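Yersinopine dehydrogenase (Yersinia pestis, PDB 6C4M) catalyses the NADPH-dependent reductive condensation of pyruvate with a histidine-derived intermediate, the last step in making the metallophore yersinopine. Local coordinates at residues L132-S140 with V160-Y169; V259-T269 with Q281-P291. All blocks are in the same frame, centred on the assembly; numbering follows the deposited sequence.

Interaction 1. Residues L132-S140 with V160-Y169; sequences LKSVILLSS and VEVISLSSYY. With NAP (NADP nicotinamide-adenine-dinucleotide phosphate), chain B.
The ring of Tyr168 meets Leu138 obliquely, with Leu138 CD2 3.9 Å from Tyr168 CD1. The two side chains run alongside each other in the same direction. Across the ring, Tyr168 CD2 lies 3.6 Å from C7N, the carboxamide carbon of NADP. Tyr168 CG stands anti to the backbone N (chi1 174°), which carries the ring along Leu138 and up to the nicotinamide. The hydroxyl of Tyr168 bonds to Thr172, a known NADP-binding residue. One face of the Tyr169 ring takes Tyr168 CE1, 3.9 Å above its plane and off-centre, while Leu138 CD1 approaches that ring obliquely. The hydroxyl of Tyr169 reaches Asp40. Ser139 CB comes within 3.3 Å of the ribose O3D of NADP.

Behind this pocket the two strands pair in parallel. Five backbone bonds run from Lys133 to Leu165, and Leu137 N gives one of 2.7 Å to Ile163 O. A sixth, from Ser140 N to Leu165 O, continues past the end of strand 134-137, still using the last residue of strand 161-165. Ile136 CG2 and Leu165 CD1 touch at 3.9 Å. Ser140 OG and Ser164 OG lie 2.9 Å apart; Ser164 OG bonds to Glu251. At the far end a water donates to both Lys133 O and Glu161 OE1. Strand 134-137, helix 144-154 and strand 161-165 form a beta-alpha-beta crossover of the Rossmann-type nucleotide-binding fold, with the cofactor at the C-terminal ends of the strands.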
loop_
_atom_site.group_PDB
_atom_site.type_symbol
_atom_site.label_atom_id
_atom_site.label_comp_id
_atom_site.label_asym_id
_atom_site.label_seq_id
_atom_site.Cartn_x
_atom_site.Cartn_y
_atom_site.Cartn_z
ATOM N N LEU A 132 47.017 -17.223 14.416
ATOM C CA LEU A 132 45.678 -17.004 13.900
ATOM C C LEU A 132 44.875 -18.301 13.928
ATOM O O LEU A 132 45.293 -19.310 13.357
ATOM C CB LEU A 132 45.757 -16.460 12.471
ATOM C CG LEU A 132 44.385 -16.196 11.835
ATOM C CD1 LEU A 132 43.623 -15.108 12.608
ATOM C CD2 LEU A 132 44.584 -15.799 10.373
ATOM N N LYS A 133 43.706 -18.262 14.580
ATOM C CA LYS A 133 42.807 -19.413 14.657
ATOM C C LYS A 133 41.479 -19.249 13.918
ATOM O O LYS A 133 40.878 -20.263 13.531
ATOM C CB LYS A 133 42.460 -19.725 16.116
ATOM C CG LYS A 133 43.634 -20.006 17.047
ATOM C CD LYS A 133 43.081 -20.473 18.406
ATOM C CE LYS A 133 43.175 -21.989 18.588
ATOM N NZ LYS A 133 44.483 -22.395 19.224
ATOM N N SER A 134 40.954 -18.031 13.781
ATOM C CA SER A 134 39.632 -17.883 13.193
ATOM C C SER A 134 39.487 -16.548 12.471
ATOM O O SER A 134 40.056 -15.518 12.860
ATOM C CB SER A 134 38.558 -18.020 14.261
ATOM O OG SER A 134 38.707 -16.982 15.206
ATOM N N VAL A 135 38.687 -16.585 11.414
ATOM C CA VAL A 135 38.301 -15.406 10.670
ATOM C C VAL A 135 36.782 -15.399 10.581
ATOM O O VAL A 135 36.190 -16.337 10.037
ATOM C CB VAL A 135 38.920 -15.404 9.270
ATOM C CG1 VAL A 135 38.346 -14.277 8.461
ATOM C CG2 VAL A 135 40.449 -15.290 9.379
ATOM N N ILE A 136 36.160 -14.360 11.125
ATOM C CA ILE A 136 34.706 -14.262 11.196
ATOM C C ILE A 136 34.242 -13.186 10.227
ATOM O O ILE A 136 34.771 -12.072 10.230
ATOM C CB ILE A 136 34.240 -13.959 12.629
ATOM C CG1 ILE A 136 34.749 -15.059 13.594
ATOM C CG2 ILE A 136 32.722 -13.879 12.703
ATOM C CD1 ILE A 136 34.549 -14.746 15.051
ATOM N N LEU A 137 33.214 -13.513 9.434
ATOM C CA LEU A 137 32.628 -12.606 8.445
ATOM C C LEU A 137 31.339 -12.050 9.074
ATOM O O LEU A 137 30.315 -12.740 9.178
ATOM C CB LEU A 137 32.422 -13.353 7.130
ATOM C CG LEU A 137 33.685 -14.067 6.591
ATOM C CD1 LEU A 137 33.428 -14.639 5.226
ATOM C CD2 LEU A 137 34.934 -13.203 6.565
ATOM N N LEU A 138 31.427 -10.806 9.557
ATOM C CA LEU A 138 30.390 -10.270 10.422
ATOM C C LEU A 138 29.062 -10.132 9.684
ATOM O O LEU A 138 28.001 -10.381 10.268
ATOM C CB LEU A 138 30.836 -8.926 11.003
ATOM C CG LEU A 138 29.855 -8.274 12.008
ATOM C CD1 LEU A 138 29.743 -9.080 13.285
ATOM C CD2 LEU A 138 30.301 -6.863 12.358
ATOM N N SER A 139 29.091 -9.726 8.404
ATOM C CA SER A 139 27.868 -9.594 7.600
ATOM C C SER A 139 28.182 -10.079 6.191
ATOM O O SER A 139 28.472 -9.293 5.286
ATOM C CB SER A 139 27.332 -8.173 7.582
ATOM O OG SER A 139 26.030 -8.182 7.007
ATOM N N SER A 140 28.066 -11.378 5.999
ATOM C CA SER A 140 28.568 -12.041 4.816
ATOM C C SER A 140 27.668 -11.815 3.600
ATOM O O SER A 140 26.545 -11.310 3.690
ATOM C CB SER A 140 28.678 -13.530 5.099
ATOM O OG SER A 140 29.821 -14.062 4.494
ATOM N N VAL A 160 42.762 -22.421 9.722
ATOM C CA VAL A 160 41.958 -21.355 10.322
ATOM C C VAL A 160 40.471 -21.579 10.070
ATOM O O VAL A 160 40.048 -21.951 8.969
ATOM C CB VAL A 160 42.425 -19.994 9.786
ATOM C CG1 VAL A 160 41.486 -18.847 10.235
ATOM C CG2 VAL A 160 43.841 -19.762 10.279
ATOM N N GLU A 161 39.670 -21.378 11.117
ATOM C CA GLU A 161 38.231 -21.558 11.028
ATOM C C GLU A 161 37.584 -20.321 10.403
ATOM O O GLU A 161 37.833 -19.191 10.838
ATOM C CB GLU A 161 37.664 -21.847 12.424
ATOM C CG GLU A 161 36.159 -22.137 12.446
ATOM C CD GLU A 161 35.688 -22.679 13.800
ATOM O OE1 GLU A 161 36.564 -22.875 14.685
ATOM O OE2 GLU A 161 34.454 -22.911 13.974
ATOM N N VAL A 162 36.796 -20.533 9.352
ATOM C CA VAL A 162 36.108 -19.448 8.641
ATOM C C VAL A 162 34.636 -19.522 9.003
ATOM O O VAL A 162 33.998 -20.556 8.791
ATOM C CB VAL A 162 36.297 -19.541 7.119
ATOM C CG1 VAL A 162 35.526 -18.453 6.427
ATOM C CG2 VAL A 162 37.780 -19.436 6.775
ATOM N N ILE A 163 34.106 -18.439 9.567
ATOM C CA ILE A 163 32.717 -18.380 9.993
ATOM C C ILE A 163 32.026 -17.217 9.287
ATOM O O ILE A 163 32.430 -16.056 9.431
ATOM C CB ILE A 163 32.601 -18.254 11.521
ATOM C CG1 ILE A 163 33.087 -19.546 12.207
ATOM C CG2 ILE A 163 31.165 -18.009 11.916
ATOM C CD1 ILE A 163 33.162 -19.440 13.692
ATOM N N SER A 164 30.988 -17.538 8.524
ATOM C CA SER A 164 30.058 -16.568 7.949
ATOM C C SER A 164 28.810 -16.407 8.814
ATOM O O SER A 164 28.131 -17.391 9.116
ATOM C CB SER A 164 29.613 -17.003 6.556
ATOM O OG SER A 164 30.547 -16.665 5.559
ATOM N N LEU A 165 28.513 -15.166 9.189
ATOM C CA LEU A 165 27.235 -14.785 9.770
ATOM C C LEU A 165 26.342 -14.221 8.676
ATOM O O LEU A 165 26.800 -13.430 7.850
ATOM C CB LEU A 165 27.423 -13.745 10.874
ATOM C CG LEU A 165 28.291 -14.218 12.056
ATOM C CD1 LEU A 165 28.906 -13.038 12.746
ATOM C CD2 LEU A 165 27.455 -15.017 13.011
ATOM N N SER A 166 25.061 -14.616 8.706
ATOM C CA SER A 166 24.120 -14.226 7.660
ATOM C C SER A 166 23.952 -12.717 7.579
ATOM O O SER A 166 23.750 -12.177 6.488
ATOM C CB SER A 166 22.768 -14.894 7.893
ATOM O OG SER A 166 22.281 -14.683 9.216
ATOM N N SER A 167 24.044 -12.021 8.704
ATOM C CA SER A 167 23.985 -10.571 8.690
ATOM C C SER A 167 24.531 -10.057 10.005
ATOM O O SER A 167 24.695 -10.810 10.966
ATOM C CB SER A 167 22.560 -10.062 8.470
ATOM O OG SER A 167 21.749 -10.259 9.615
ATOM N N TYR A 168 24.810 -8.755 10.042
ATOM C CA TYR A 168 25.105 -8.126 11.316
ATOM C C TYR A 168 23.885 -8.288 12.216
ATOM O O TYR A 168 22.739 -8.329 11.738
ATOM C CB TYR A 168 25.476 -6.655 11.130
ATOM C CG TYR A 168 25.652 -5.922 12.433
ATOM C CD1 TYR A 168 26.575 -6.362 13.380
ATOM C CD2 TYR A 168 24.891 -4.785 12.721
ATOM C CE1 TYR A 168 26.717 -5.705 14.586
ATOM C CE2 TYR A 168 25.031 -4.115 13.927
ATOM C CZ TYR A 168 25.945 -4.571 14.850
ATOM O OH TYR A 168 26.085 -3.897 16.050
ATOM N N TYR A 169 24.133 -8.443 13.519
ATOM C CA TYR A 169 23.099 -8.922 14.435
ATOM C C TYR A 169 22.308 -7.803 15.109
ATOM O O TYR A 169 21.516 -8.077 16.028
ATOM C CB TYR A 169 23.728 -9.842 15.491
ATOM C CG TYR A 169 24.822 -9.239 16.335
ATOM C CD1 TYR A 169 24.531 -8.540 17.505
ATOM C CD2 TYR A 169 26.171 -9.419 15.995
ATOM C CE1 TYR A 169 25.567 -8.003 18.302
ATOM C CE2 TYR A 169 27.188 -8.899 16.766
ATOM C CZ TYR A 169 26.903 -8.191 17.912
ATOM O OH TYR A 169 27.969 -7.713 18.673
HETATM P PA NAP B . 30.116 0.511 7.463
HETATM O O1A NAP B . 29.609 -0.704 6.790
HETATM O O2A NAP B . 29.470 1.803 6.897
HETATM O O5B NAP B . 31.747 0.543 7.266
HETATM C C5B NAP B . 32.470 -0.394 8.096
HETATM C C4B NAP B . 33.972 -0.188 7.826
HETATM O O4B NAP B . 34.187 -0.448 6.306
HETATM C C3B NAP B . 34.343 1.019 8.057
HETATM O O3B NAP B . 35.703 1.052 8.596
HETATM C C2B NAP B . 34.364 1.761 6.589
HETATM O O2B NAP B . 35.328 2.871 6.598
HETATM C C1B NAP B . 34.747 0.867 5.750
HETATM N N9A NAP B . 33.989 1.086 4.517
HETATM C C8A NAP B . 32.699 1.307 4.215
HETATM N N7A NAP B . 32.670 1.453 2.882
HETATM C C5A NAP B . 33.945 1.317 2.400
HETATM C C6A NAP B . 34.374 1.381 1.097
HETATM N N6A NAP B . 33.733 1.617 -0.197
HETATM N N1A NAP B . 35.681 1.216 0.827
HETATM C C2A NAP B . 36.575 0.974 1.845
HETATM N N3A NAP B . 36.142 0.912 3.137
HETATM C C4A NAP B . 34.798 1.084 3.407
HETATM O O3 NAP B . 29.743 0.387 9.072
HETATM P PN NAP B . 28.827 -0.687 9.862
HETATM O O1N NAP B . 29.490 -0.843 11.160
HETATM O O2N NAP B . 27.427 -0.035 9.965
HETATM O O5D NAP B . 28.614 -2.155 9.097
HETATM C C5D NAP B . 29.444 -3.299 9.430
HETATM C C4D NAP B . 28.946 -4.467 8.555
HETATM O O4D NAP B . 27.433 -4.812 8.930
HETATM C C3D NAP B . 28.927 -4.209 7.264
HETATM O O3D NAP B . 29.094 -5.543 6.576
HETATM C C2D NAP B . 27.511 -3.729 6.924
HETATM O O2D NAP B . 27.214 -4.121 5.667
HETATM C C1D NAP B . 26.665 -4.564 7.905
HETATM N N1N NAP B . 25.433 -3.899 8.393
HETATM C C2N NAP B . 25.431 -3.095 9.479
HETATM C C3N NAP B . 24.213 -2.521 9.907
HETATM C C7N NAP B . 24.166 -1.591 11.139
HETATM O O7N NAP B . 23.201 -1.482 11.784
HETATM N N7N NAP B . 25.365 -0.864 11.460
HETATM C C4N NAP B . 23.052 -2.765 9.229
HETATM C C5N NAP B . 23.062 -3.560 8.148
HETATM C C6N NAP B . 24.261 -4.144 7.724
HETATM P P2B NAP B . 34.850 4.401 7.162
HETATM O O1X NAP B . 34.120 5.082 6.024
HETATM O O2X NAP B . 33.935 4.257 8.330
HETATM O O3X NAP B . 36.089 5.200 7.492
HETATM O O HOH W 1 39.090 -21.517 15.661
#

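Interaction 2. Residues V259-T269 with Q281-P291; sequences VHPPLALADTT and QYLYKTQPEGP
His260, the probable proton donor/acceptor of the active site, lies on a helix packed against the 281-291 loop. The hydroxyl of Tyr284 sits in the plane of the His260 ring, at its edge, with Tyr284 OH 3.9 Å from His260 NE2. The other ring nitrogen, ND1, bonds to Asp406. One turn on, Leu263 puts CD2 3.5 Å from Tyr284 CE1, the two side chains roughly perpendicular. Leu263 CB meets Leu283 CD1 at 3.7 Å. This contact buries Leu283 O without a partner in the model.

The loop makes a type I beta turn from Tyr282 to Lys285 and folds back so that Pro291 faces the break between two helices. Helix 255-264 ends there, and Ala266 is the N-cap of helix 267-274. Pro291 CB packs on Ala266 CB at 3.8 Å. Thr269 OG1 donates to Leu263 O at 2.9 Å, a bond that bridges the break. Thr269 OG1 stands beside its own backbone N (chi1 -63°), turned back toward the preceding helix.

Next to Pro291, the side chains of Gln287 and Thr268 approach head-on. Gln287 NE2 donates to Thr268 OG1 at 2.8 Å, and the acceptor lies close to the amide plane. A water donates to Thr269 OG1 and to Gln281 OE1, and stands 2.7 Å from Thr268 OG1. Gln287 also packs on Ser335 of the second subunit.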
loop_
_atom_site.group_PDB
_atom_site.type_symbol
_atom_site.label_atom_id
_atom_site.label_comp_id
_atom_site.label_asym_id
_atom_site.label_seq_id
_atom_site.Cartn_x
_atom_site.Cartn_y
_atom_site.Cartn_z
ATOM N N VAL A 259 16.647 -8.057 -1.448
ATOM C CA VAL A 259 15.735 -6.921 -1.389
ATOM C C VAL A 259 16.324 -5.671 -2.031
ATOM O O VAL A 259 15.612 -4.912 -2.695
ATOM C CB VAL A 259 15.353 -6.653 0.080
ATOM C CG1 VAL A 259 14.551 -5.374 0.244
ATOM C CG2 VAL A 259 14.583 -7.820 0.603
ATOM N N HIS A 260 17.596 -5.394 -1.790
ATOM C CA HIS A 260 18.178 -4.153 -2.298
ATOM C C HIS A 260 18.185 -4.054 -3.811
ATOM O O HIS A 260 17.843 -2.976 -4.330
ATOM C CB HIS A 260 19.589 -3.966 -1.733
ATOM C CG HIS A 260 19.591 -3.387 -0.360
ATOM N ND1 HIS A 260 20.736 -2.955 0.281
ATOM C CD2 HIS A 260 18.578 -3.224 0.525
ATOM C CE1 HIS A 260 20.420 -2.527 1.492
ATOM N NE2 HIS A 260 19.120 -2.687 1.667
ATOM N N PRO A 261 18.618 -5.047 -4.581
ATOM C CA PRO A 261 18.789 -4.782 -6.022
ATOM C C PRO A 261 17.478 -4.415 -6.701
ATOM O O PRO A 261 17.442 -3.485 -7.516
ATOM C CB PRO A 261 19.389 -6.089 -6.563
ATOM C CG PRO A 261 20.208 -6.611 -5.374
ATOM C CD PRO A 261 19.284 -6.306 -4.188
ATOM N N PRO A 262 16.365 -5.082 -6.389
ATOM C CA PRO A 262 15.104 -4.695 -7.062
ATOM C C PRO A 262 14.647 -3.289 -6.724
ATOM O O PRO A 262 14.145 -2.565 -7.604
ATOM C CB PRO A 262 14.108 -5.745 -6.565
ATOM C CG PRO A 262 14.950 -6.906 -6.198
ATOM C CD PRO A 262 16.206 -6.321 -5.628
ATOM N N LEU A 263 14.807 -2.884 -5.465
ATOM C CA LEU A 263 14.399 -1.553 -5.027
ATOM C C LEU A 263 15.395 -0.493 -5.473
ATOM O O LEU A 263 15.007 0.547 -6.008
ATOM C CB LEU A 263 14.264 -1.531 -3.497
ATOM C CG LEU A 263 12.900 -1.829 -2.878
ATOM C CD1 LEU A 263 12.183 -2.934 -3.620
ATOM C CD2 LEU A 263 13.077 -2.161 -1.404
ATOM N N ALA A 264 16.679 -0.744 -5.254
ATOM C CA ALA A 264 17.695 0.274 -5.460
ATOM C C ALA A 264 18.005 0.467 -6.937
ATOM O O ALA A 264 18.508 1.523 -7.328
ATOM C CB ALA A 264 18.985 -0.096 -4.702
ATOM N N LEU A 265 17.788 -0.562 -7.749
ATOM C CA LEU A 265 18.127 -0.530 -9.162
ATOM C C LEU A 265 16.890 -0.382 -10.048
ATOM O O LEU A 265 16.989 -0.508 -11.270
ATOM C CB LEU A 265 18.908 -1.799 -9.533
ATOM C CG LEU A 265 20.182 -2.111 -8.728
ATOM C CD1 LEU A 265 20.889 -3.308 -9.355
ATOM C CD2 LEU A 265 21.141 -0.906 -8.668
ATOM N N ALA A 266 15.735 -0.127 -9.460
ATOM C CA ALA A 266 14.575 0.269 -10.249
ATOM C C ALA A 266 14.867 1.543 -11.043
ATOM O O ALA A 266 15.613 2.425 -10.603
ATOM C CB ALA A 266 13.387 0.492 -9.332
ATOM N N ASP A 267 14.270 1.641 -12.231
ATOM C CA ASP A 267 14.472 2.833 -13.057
ATOM C C ASP A 267 14.300 4.116 -12.240
ATOM O O ASP A 267 15.147 5.014 -12.284
ATOM C CB ASP A 267 13.499 2.829 -14.236
ATOM C CG ASP A 267 13.868 1.830 -15.329
ATOM O OD1 ASP A 267 14.936 1.959 -15.973
ATOM O OD2 ASP A 267 13.073 0.898 -15.540
ATOM N N THR A 268 13.213 4.218 -11.467
ATOM C CA THR A 268 12.965 5.488 -10.790
ATOM C C THR A 268 13.961 5.715 -9.673
ATOM O O THR A 268 14.253 6.863 -9.328
ATOM C CB THR A 268 11.535 5.554 -10.250
ATOM O OG1 THR A 268 11.257 4.372 -9.517
ATOM C CG2 THR A 268 10.530 5.660 -11.386
ATOM N N THR A 269 14.522 4.644 -9.119
ATOM C CA THR A 269 15.501 4.828 -8.055
ATOM C C THR A 269 16.845 5.210 -8.632
ATOM O O THR A 269 17.518 6.097 -8.103
ATOM C CB THR A 269 15.636 3.567 -7.215
ATOM O OG1 THR A 269 14.398 3.291 -6.583
ATOM C CG2 THR A 269 16.670 3.768 -6.126
ATOM N N GLN A 281 13.621 10.489 -3.305
ATOM C CA GLN A 281 12.869 9.241 -3.277
ATOM C C GLN A 281 13.125 8.493 -1.965
ATOM O O GLN A 281 14.137 8.705 -1.284
ATOM C CB GLN A 281 13.280 8.332 -4.444
ATOM C CG GLN A 281 12.847 8.768 -5.819
ATOM C CD GLN A 281 11.424 8.395 -6.092
ATOM O OE1 GLN A 281 11.109 7.242 -6.403
ATOM N NE2 GLN A 281 10.544 9.358 -5.941
ATOM N N TYR A 282 12.208 7.577 -1.640
ATOM C CA TYR A 282 12.301 6.725 -0.454
ATOM C C TYR A 282 12.306 5.262 -0.867
ATOM O O TYR A 282 11.437 4.821 -1.625
ATOM C CB TYR A 282 11.140 7.015 0.502
ATOM C CG TYR A 282 11.303 8.364 1.154
ATOM C CD1 TYR A 282 10.898 9.526 0.507
ATOM C CD2 TYR A 282 11.916 8.476 2.390
ATOM C CE1 TYR A 282 11.069 10.758 1.093
ATOM C CE2 TYR A 282 12.096 9.700 2.979
ATOM C CZ TYR A 282 11.669 10.837 2.330
ATOM O OH TYR A 282 11.852 12.059 2.926
ATOM N N LEU A 283 13.262 4.507 -0.336
ATOM C CA LEU A 283 13.575 3.196 -0.891
ATOM C C LEU A 283 12.413 2.219 -0.799
ATOM O O LEU A 283 12.279 1.351 -1.670
ATOM C CB LEU A 283 14.796 2.619 -0.187
ATOM C CG LEU A 283 15.359 1.327 -0.774
ATOM C CD1 LEU A 283 15.880 1.526 -2.188
ATOM C CD2 LEU A 283 16.457 0.787 0.151
ATOM N N TYR A 284 11.576 2.319 0.236
ATOM C CA TYR A 284 10.543 1.317 0.473
ATOM C C TYR A 284 9.133 1.824 0.147
ATOM O O TYR A 284 8.172 1.057 0.246
ATOM C CB TYR A 284 10.643 0.784 1.934
ATOM C CG TYR A 284 11.933 -0.018 2.212
ATOM C CD1 TYR A 284 12.026 -1.362 1.870
ATOM C CD2 TYR A 284 13.064 0.585 2.787
ATOM C CE1 TYR A 284 13.195 -2.082 2.083
ATOM C CE2 TYR A 284 14.225 -0.127 3.009
ATOM C CZ TYR A 284 14.294 -1.459 2.654
ATOM O OH TYR A 284 15.459 -2.177 2.865
ATOM N N LYS A 285 8.979 3.069 -0.301
ATOM C CA LYS A 285 7.649 3.604 -0.588
ATOM C C LYS A 285 7.183 3.211 -1.988
ATOM O O LYS A 285 7.988 2.904 -2.870
ATOM C CB LYS A 285 7.635 5.122 -0.463
ATOM C CG LYS A 285 7.911 5.621 0.941
ATOM C CD LYS A 285 7.563 7.090 1.027
ATOM C CE LYS A 285 7.781 7.624 2.414
ATOM N NZ LYS A 285 7.884 9.108 2.390
ATOM N N THR A 286 5.860 3.247 -2.183
ATOM C CA THR A 286 5.247 2.971 -3.478
ATOM C C THR A 286 5.381 4.169 -4.419
ATOM O O THR A 286 5.540 5.320 -4.002
ATOM C CB THR A 286 3.754 2.632 -3.361
ATOM O OG1 THR A 286 3.027 3.821 -3.051
ATOM C CG2 THR A 286 3.457 1.605 -2.314
ATOM N N GLN A 287 5.277 3.882 -5.707
ATOM C CA GLN A 287 5.330 4.937 -6.714
ATOM C C GLN A 287 4.260 5.983 -6.424
ATOM O O GLN A 287 3.146 5.634 -6.008
ATOM C CB GLN A 287 5.126 4.360 -8.118
ATOM C CG GLN A 287 6.244 3.441 -8.599
ATOM C CD GLN A 287 7.486 4.197 -9.054
ATOM O OE1 GLN A 287 7.439 5.405 -9.292
ATOM N NE2 GLN A 287 8.607 3.474 -9.195
ATOM N N PRO A 288 4.549 7.273 -6.636
ATOM C CA PRO A 288 5.769 7.851 -7.205
ATOM C C PRO A 288 6.776 8.349 -6.162
ATOM O O PRO A 288 7.724 9.040 -6.532
ATOM C CB PRO A 288 5.227 9.024 -8.025
ATOM C CG PRO A 288 4.078 9.504 -7.203
ATOM C CD PRO A 288 3.481 8.284 -6.513
ATOM N N GLU A 289 6.572 8.009 -4.884
ATOM C CA GLU A 289 7.475 8.452 -3.834
ATOM C C GLU A 289 8.654 7.509 -3.654
ATOM O O GLU A 289 9.657 7.896 -3.053
ATOM C CB GLU A 289 6.734 8.581 -2.498
ATOM C CG GLU A 289 5.521 9.536 -2.524
ATOM C CD GLU A 289 4.816 9.625 -1.183
ATOM O OE1 GLU A 289 4.522 10.757 -0.737
ATOM O OE2 GLU A 289 4.558 8.563 -0.571
ATOM N N GLY A 290 8.549 6.298 -4.175
ATOM C CA GLY A 290 9.595 5.310 -4.101
ATOM C C GLY A 290 9.302 4.262 -5.150
ATOM O O GLY A 290 8.339 4.380 -5.934
ATOM N N PRO A 291 10.103 3.199 -5.159
ATOM C CA PRO A 291 10.108 2.271 -6.302
ATOM C C PRO A 291 9.030 1.211 -6.278
ATOM O O PRO A 291 8.764 0.613 -7.329
ATOM C CB PRO A 291 11.497 1.611 -6.195
ATOM C CG PRO A 291 11.775 1.646 -4.716
ATOM C CD PRO A 291 11.212 2.920 -4.216
HETATM O O HOH W 2 12.062 4.934 -7.016
#

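Both segments of interaction 1 come earlier in the chain than those of interaction 2, and the two contacts lie on opposite sides of the chain's centre. Their centres are 31 Å apart, and their nearest atoms are about 10 Å apart, so they do not touch. Interaction 1 belongs to the large mixed sheet beside which NADP binds. Interaction 2 belongs to the helical part of the chain, beside helices 294-313 and 401-419, and its loop reaches the second subunit of the homodimer. The cofactor relates them: residues of interaction 1 line the NADP pocket, and the side chain of His260 is about 7 Å from NADP. This placing is consistent with an active site lying between the two parts.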